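Long-range contact in NADH dehydrogenase, putative (PDB 5JWC), which probably oxidises NADH with a bound FAD and passes the electrons to ubiquinone as a type II NADH dehydrogenase of the malaria parasite: residues T199-I211 / K458-V470. Numbering follows the deposited sequence.
Sequences TGVEVTAEFADFI and KGSLAYIGNHQVV. With 4W0 (5-fluoro-3-methyl-2-{4-[4-(trifluoromethoxy)benzyl]phenyl}quinolin-4(1H)-one), chain M; TRT (fragment of triton X-100), chain J.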
# COMPACT_ATOMS: atom_id res chain seq x y z
N THR A 199 -21.94 -4.23 -6.37
CA THR A 199 -20.49 -4.14 -6.52
C THR A 199 -20.07 -3.69 -7.91
O THR A 199 -19.29 -2.74 -8.05
CB THR A 199 -19.81 -5.46 -6.22
OG1 THR A 199 -20.04 -5.79 -4.85
CG2 THR A 199 -18.31 -5.33 -6.46
N GLY A 200 -20.58 -4.37 -8.94
CA GLY A 200 -20.31 -4.00 -10.32
C GLY A 200 -20.69 -2.56 -10.61
O GLY A 200 -19.94 -1.81 -11.23
N VAL A 201 -21.85 -2.16 -10.12
CA VAL A 201 -22.32 -0.80 -10.32
C VAL A 201 -21.39 0.20 -9.62
O VAL A 201 -21.01 1.20 -10.22
CB VAL A 201 -23.77 -0.63 -9.80
CG1 VAL A 201 -24.10 0.83 -9.63
CG2 VAL A 201 -24.75 -1.30 -10.76
N GLU A 202 -21.01 -0.09 -8.38
CA GLU A 202 -20.16 0.85 -7.64
C GLU A 202 -18.73 0.95 -8.20
O GLU A 202 -18.15 2.03 -8.23
CB GLU A 202 -20.14 0.50 -6.16
CG GLU A 202 -21.53 0.79 -5.51
CD GLU A 202 -21.55 0.63 -4.01
OE1 GLU A 202 -21.25 -0.49 -3.53
OE2 GLU A 202 -21.87 1.63 -3.30
N VAL A 203 -18.18 -0.18 -8.63
CA VAL A 203 -16.86 -0.16 -9.26
C VAL A 203 -16.89 0.67 -10.53
O VAL A 203 -16.00 1.47 -10.78
CB VAL A 203 -16.36 -1.59 -9.59
CG1 VAL A 203 -15.10 -1.55 -10.49
CG2 VAL A 203 -16.11 -2.36 -8.29
N THR A 204 -17.93 0.49 -11.34
CA THR A 204 -18.09 1.26 -12.57
C THR A 204 -18.19 2.76 -12.28
O THR A 204 -17.53 3.58 -12.92
CB THR A 204 -19.34 0.76 -13.38
OG1 THR A 204 -19.20 -0.63 -13.68
CG2 THR A 204 -19.50 1.54 -14.68
N ALA A 205 -19.01 3.13 -11.30
CA ALA A 205 -19.23 4.53 -10.93
C ALA A 205 -17.93 5.19 -10.45
O ALA A 205 -17.64 6.34 -10.78
CB ALA A 205 -20.32 4.63 -9.84
N GLU A 206 -17.17 4.46 -9.64
CA GLU A 206 -15.92 4.98 -9.08
C GLU A 206 -14.88 5.23 -10.15
O GLU A 206 -14.22 6.27 -10.14
CB GLU A 206 -15.38 4.00 -8.03
CG GLU A 206 -16.12 4.09 -6.69
CD GLU A 206 -15.83 5.40 -5.98
OE1 GLU A 206 -16.64 5.80 -5.11
OE2 GLU A 206 -14.79 6.04 -6.28
N PHE A 207 -14.73 4.28 -11.07
CA PHE A 207 -13.87 4.50 -12.23
C PHE A 207 -14.35 5.64 -13.11
O PHE A 207 -13.52 6.41 -13.60
CB PHE A 207 -13.73 3.22 -13.05
CG PHE A 207 -12.61 2.35 -12.57
CD1 PHE A 207 -11.31 2.84 -12.59
CD2 PHE A 207 -12.85 1.09 -12.04
CE1 PHE A 207 -10.25 2.05 -12.13
CE2 PHE A 207 -11.81 0.31 -11.59
CZ PHE A 207 -10.50 0.79 -11.63
N ALA A 208 -15.66 5.77 -13.30
CA ALA A 208 -16.18 6.87 -14.12
C ALA A 208 -15.80 8.21 -13.51
O ALA A 208 -15.39 9.12 -14.23
CB ALA A 208 -17.71 6.76 -14.31
N ASP A 209 -15.94 8.33 -12.19
CA ASP A 209 -15.55 9.57 -11.50
C ASP A 209 -14.04 9.83 -11.63
O ASP A 209 -13.62 10.94 -11.97
CB ASP A 209 -15.91 9.52 -10.02
CG ASP A 209 -17.42 9.57 -9.76
OD1 ASP A 209 -18.22 9.83 -10.69
OD2 ASP A 209 -17.79 9.34 -8.59
N PHE A 210 -13.25 8.81 -11.34
CA PHE A 210 -11.79 8.90 -11.45
C PHE A 210 -11.38 9.38 -12.87
O PHE A 210 -10.62 10.34 -13.03
CB PHE A 210 -11.18 7.53 -11.11
CG PHE A 210 -9.68 7.55 -10.91
CD1 PHE A 210 -9.02 8.71 -10.57
CD2 PHE A 210 -8.94 6.39 -11.07
CE1 PHE A 210 -7.64 8.72 -10.38
CE2 PHE A 210 -7.56 6.40 -10.89
CZ PHE A 210 -6.91 7.58 -10.55
N ILE A 211 -11.91 8.70 -13.88
CA ILE A 211 -11.66 9.03 -15.29
C ILE A 211 -12.06 10.47 -15.64
O ILE A 211 -11.29 11.20 -16.29
CB ILE A 211 -12.39 8.01 -16.20
CG1 ILE A 211 -11.71 6.64 -16.05
CG2 ILE A 211 -12.37 8.43 -17.66
CD1 ILE A 211 -12.53 5.46 -16.56
N LYS A 458 -32.18 -3.70 7.26
CA LYS A 458 -31.94 -2.29 7.60
C LYS A 458 -31.87 -1.41 6.36
O LYS A 458 -31.75 -0.20 6.45
CB LYS A 458 -30.64 -2.16 8.40
CG LYS A 458 -30.50 -3.14 9.57
CD LYS A 458 -31.20 -2.63 10.81
CE LYS A 458 -30.97 -3.55 12.01
NZ LYS A 458 -29.51 -3.77 12.28
N GLY A 459 -31.91 -2.02 5.19
CA GLY A 459 -31.81 -1.27 3.96
C GLY A 459 -30.48 -1.41 3.24
O GLY A 459 -29.53 -2.00 3.76
N SER A 460 -30.43 -0.88 2.02
CA SER A 460 -29.24 -0.95 1.19
C SER A 460 -28.93 0.41 0.59
O SER A 460 -29.84 1.22 0.37
CB SER A 460 -29.43 -1.96 0.06
OG SER A 460 -29.89 -3.20 0.57
N LEU A 461 -27.65 0.61 0.29
CA LEU A 461 -27.12 1.87 -0.21
C LEU A 461 -26.22 1.58 -1.38
O LEU A 461 -25.48 0.59 -1.37
CB LEU A 461 -26.29 2.58 0.87
CG LEU A 461 -26.80 3.87 1.46
CD1 LEU A 461 -27.97 3.43 2.35
CD2 LEU A 461 -25.74 4.53 2.31
N ALA A 462 -26.20 2.47 -2.37
CA ALA A 462 -25.23 2.34 -3.45
C ALA A 462 -24.80 3.69 -4.00
O ALA A 462 -25.62 4.58 -4.19
CB ALA A 462 -25.81 1.47 -4.57
N TYR A 463 -23.50 3.84 -4.26
CA TYR A 463 -22.99 5.01 -4.95
C TYR A 463 -22.99 4.76 -6.46
O TYR A 463 -22.47 3.74 -6.93
CB TYR A 463 -21.58 5.38 -4.48
CG TYR A 463 -21.05 6.59 -5.21
CD1 TYR A 463 -21.58 7.85 -4.96
CD2 TYR A 463 -20.04 6.48 -6.16
CE1 TYR A 463 -21.13 8.97 -5.64
CE2 TYR A 463 -19.58 7.60 -6.86
CZ TYR A 463 -20.13 8.84 -6.58
OH TYR A 463 -19.70 9.97 -7.24
N ILE A 464 -23.59 5.67 -7.24
CA ILE A 464 -23.77 5.39 -8.67
C ILE A 464 -23.14 6.45 -9.60
O ILE A 464 -23.44 6.49 -10.80
CB ILE A 464 -25.28 5.22 -9.04
CG1 ILE A 464 -26.05 6.53 -8.90
CG2 ILE A 464 -25.93 4.10 -8.20
CD1 ILE A 464 -27.45 6.47 -9.52
N GLY A 465 -22.25 7.27 -9.04
CA GLY A 465 -21.45 8.16 -9.85
C GLY A 465 -21.92 9.61 -9.83
O GLY A 465 -23.11 9.89 -9.66
N ASN A 466 -20.97 10.51 -10.01
CA ASN A 466 -21.24 11.94 -10.11
C ASN A 466 -22.07 12.47 -8.95
O ASN A 466 -23.08 13.15 -9.16
CB ASN A 466 -21.95 12.25 -11.44
CG ASN A 466 -21.96 13.75 -11.75
OD1 ASN A 466 -21.02 14.47 -11.44
ND2 ASN A 466 -23.05 14.22 -12.35
N HIS A 467 -21.64 12.11 -7.74
CA HIS A 467 -22.22 12.57 -6.47
C HIS A 467 -23.54 11.90 -6.13
O HIS A 467 -24.10 12.16 -5.07
CB HIS A 467 -22.42 14.09 -6.47
CG HIS A 467 -21.16 14.86 -6.73
ND1 HIS A 467 -20.61 14.99 -7.98
CD2 HIS A 467 -20.35 15.53 -5.88
CE1 HIS A 467 -19.51 15.72 -7.90
NE2 HIS A 467 -19.32 16.05 -6.63
N GLN A 468 -24.04 11.04 -7.01
CA GLN A 468 -25.35 10.44 -6.80
C GLN A 468 -25.31 9.14 -5.98
O GLN A 468 -24.63 8.16 -6.33
CB GLN A 468 -26.03 10.18 -8.15
CG GLN A 468 -26.01 11.35 -9.11
CD GLN A 468 -26.65 12.60 -8.52
OE1 GLN A 468 -27.80 12.57 -8.07
NE2 GLN A 468 -25.91 13.71 -8.51
N VAL A 469 -26.04 9.15 -4.88
CA VAL A 469 -26.23 7.99 -4.04
C VAL A 469 -27.70 7.57 -4.07
O VAL A 469 -28.59 8.43 -4.00
CB VAL A 469 -25.79 8.25 -2.59
CG1 VAL A 469 -26.33 7.16 -1.65
CG2 VAL A 469 -24.24 8.35 -2.50
N VAL A 470 -27.96 6.28 -4.20
CA VAL A 470 -29.31 5.76 -4.06
C VAL A 470 -29.41 4.89 -2.81
O VAL A 470 -28.41 4.31 -2.36
CB VAL A 470 -29.75 4.95 -5.28
CG1 VAL A 470 -29.75 5.83 -6.53
CG2 VAL A 470 -28.83 3.73 -5.48
C1 4W0 M . -18.45 7.36 -2.58
C2 4W0 M . -17.89 8.05 -3.66
C3 4W0 M . -18.01 9.45 -3.74
C4 4W0 M . -18.69 10.17 -2.74
C5 4W0 M . -19.25 9.48 -1.66
C6 4W0 M . -19.13 8.08 -1.57
O1 4W0 M . -17.84 15.31 -14.50
C7 4W0 M . -18.81 11.67 -2.83
C8 4W0 M . -18.24 12.37 -3.97
C9 4W0 M . -17.53 11.60 -5.01
C10 4W0 M . -16.92 12.20 -6.26
C11 4W0 M . -17.73 12.85 -7.20
C12 4W0 M . -17.19 13.36 -8.37
C13 4W0 M . -15.84 13.18 -8.60
C14 4W0 M . -15.05 12.52 -7.70
C15 4W0 M . -15.58 12.01 -6.53
O2 4W0 M . -19.38 12.30 -1.97
N 4W0 M . -17.43 10.17 -4.90
C16 4W0 M . -15.11 13.68 -9.81
C17 4W0 M . -15.87 14.08 -11.04
C18 4W0 M . -16.76 13.20 -11.65
C19 4W0 M . -17.42 13.62 -12.80
C20 4W0 M . -17.16 14.88 -13.34
C21 4W0 M . -16.26 15.75 -12.73
C22 4W0 M . -15.61 15.34 -11.58
C23 4W0 M . -18.37 13.88 -4.05
F1 4W0 M . -19.88 10.16 -0.70
C24 4W0 M . -19.10 15.91 -14.29
F2 4W0 M . -19.92 14.98 -13.80
F3 4W0 M . -19.59 16.34 -15.47
F4 4W0 M . -18.96 16.92 -13.43
C25 TRT J . -24.01 -3.44 9.98
O24 TRT J . -23.02 -3.37 8.98
C23 TRT J . -23.38 -4.18 7.87
C22 TRT J . -22.96 -3.50 6.61
O21 TRT J . -24.03 -2.63 6.14
C20 TRT J . -23.59 -1.82 5.06
C19 TRT J . -24.79 -1.23 4.33
O18 TRT J . -25.55 -0.29 5.12
C17 TRT J . -26.83 -0.03 4.56
C16 TRT J . -27.60 0.97 5.46
O15 TRT J . -28.22 0.30 6.60
C12 TRT J . -28.17 1.23 7.69
C13 TRT J . -28.72 2.53 7.48
C14 TRT J . -28.64 3.48 8.50
C11 TRT J . -27.54 0.90 8.89
C10 TRT J . -27.47 1.86 9.92
C9 TRT J . -28.02 3.15 9.73
C6 TRT J . -27.93 4.20 10.85
C8 TRT J . -29.12 4.05 11.84
C7 TRT J . -26.65 3.91 11.62
C5 TRT J . -27.71 5.62 10.18
C1 TRT J . -28.75 6.82 10.19
C2 TRT J . -30.16 6.45 9.69
C4 TRT J . -28.77 7.51 11.56
C3 TRT J . -28.24 7.87 9.21
O HOH W 1 -23.88 -1.24 -2.20
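V201 opens the contact by laying CG1 beside CG2 of I464, 4.0 Å apart, the two side chains pointing the same way. One residue on, E202 reaches strand 460-465 with its chain extended beyond CG. Its OE2 accepts a hydrogen bond from the backbone N of Y463 at 2.9 Å, nearly straight (171°), on the anti side of the carboxylate and 20° out of its plane. A205 fits where helix and strand come close: its CB is 3.4 Å from G465 N. E206 points OE1 obliquely at the Y463 ring, 3.6 Å from CD2 but closer to the quinolone, while OE2 is held by S74 and T76. D209 spans strand and turn. OD1 uses its syn lone pair for N466 N (2.9 Å). OD2 takes the Y463 hydroxyl at the ring edge; the 2.4 Å is very short, so its exact length is doubtful. Y463 gets there with CG anti to its backbone N (chi1 180°). H467 N, within the type I' turn 465-468, donates to the same hydroxyl. The inhibitor RYL-552 covers one Y463 face, its C2 above the ring centre, and lies over H467. D209 and H467 thus probably help hold the tyrosine as a flat aromatic wall for the quinolone.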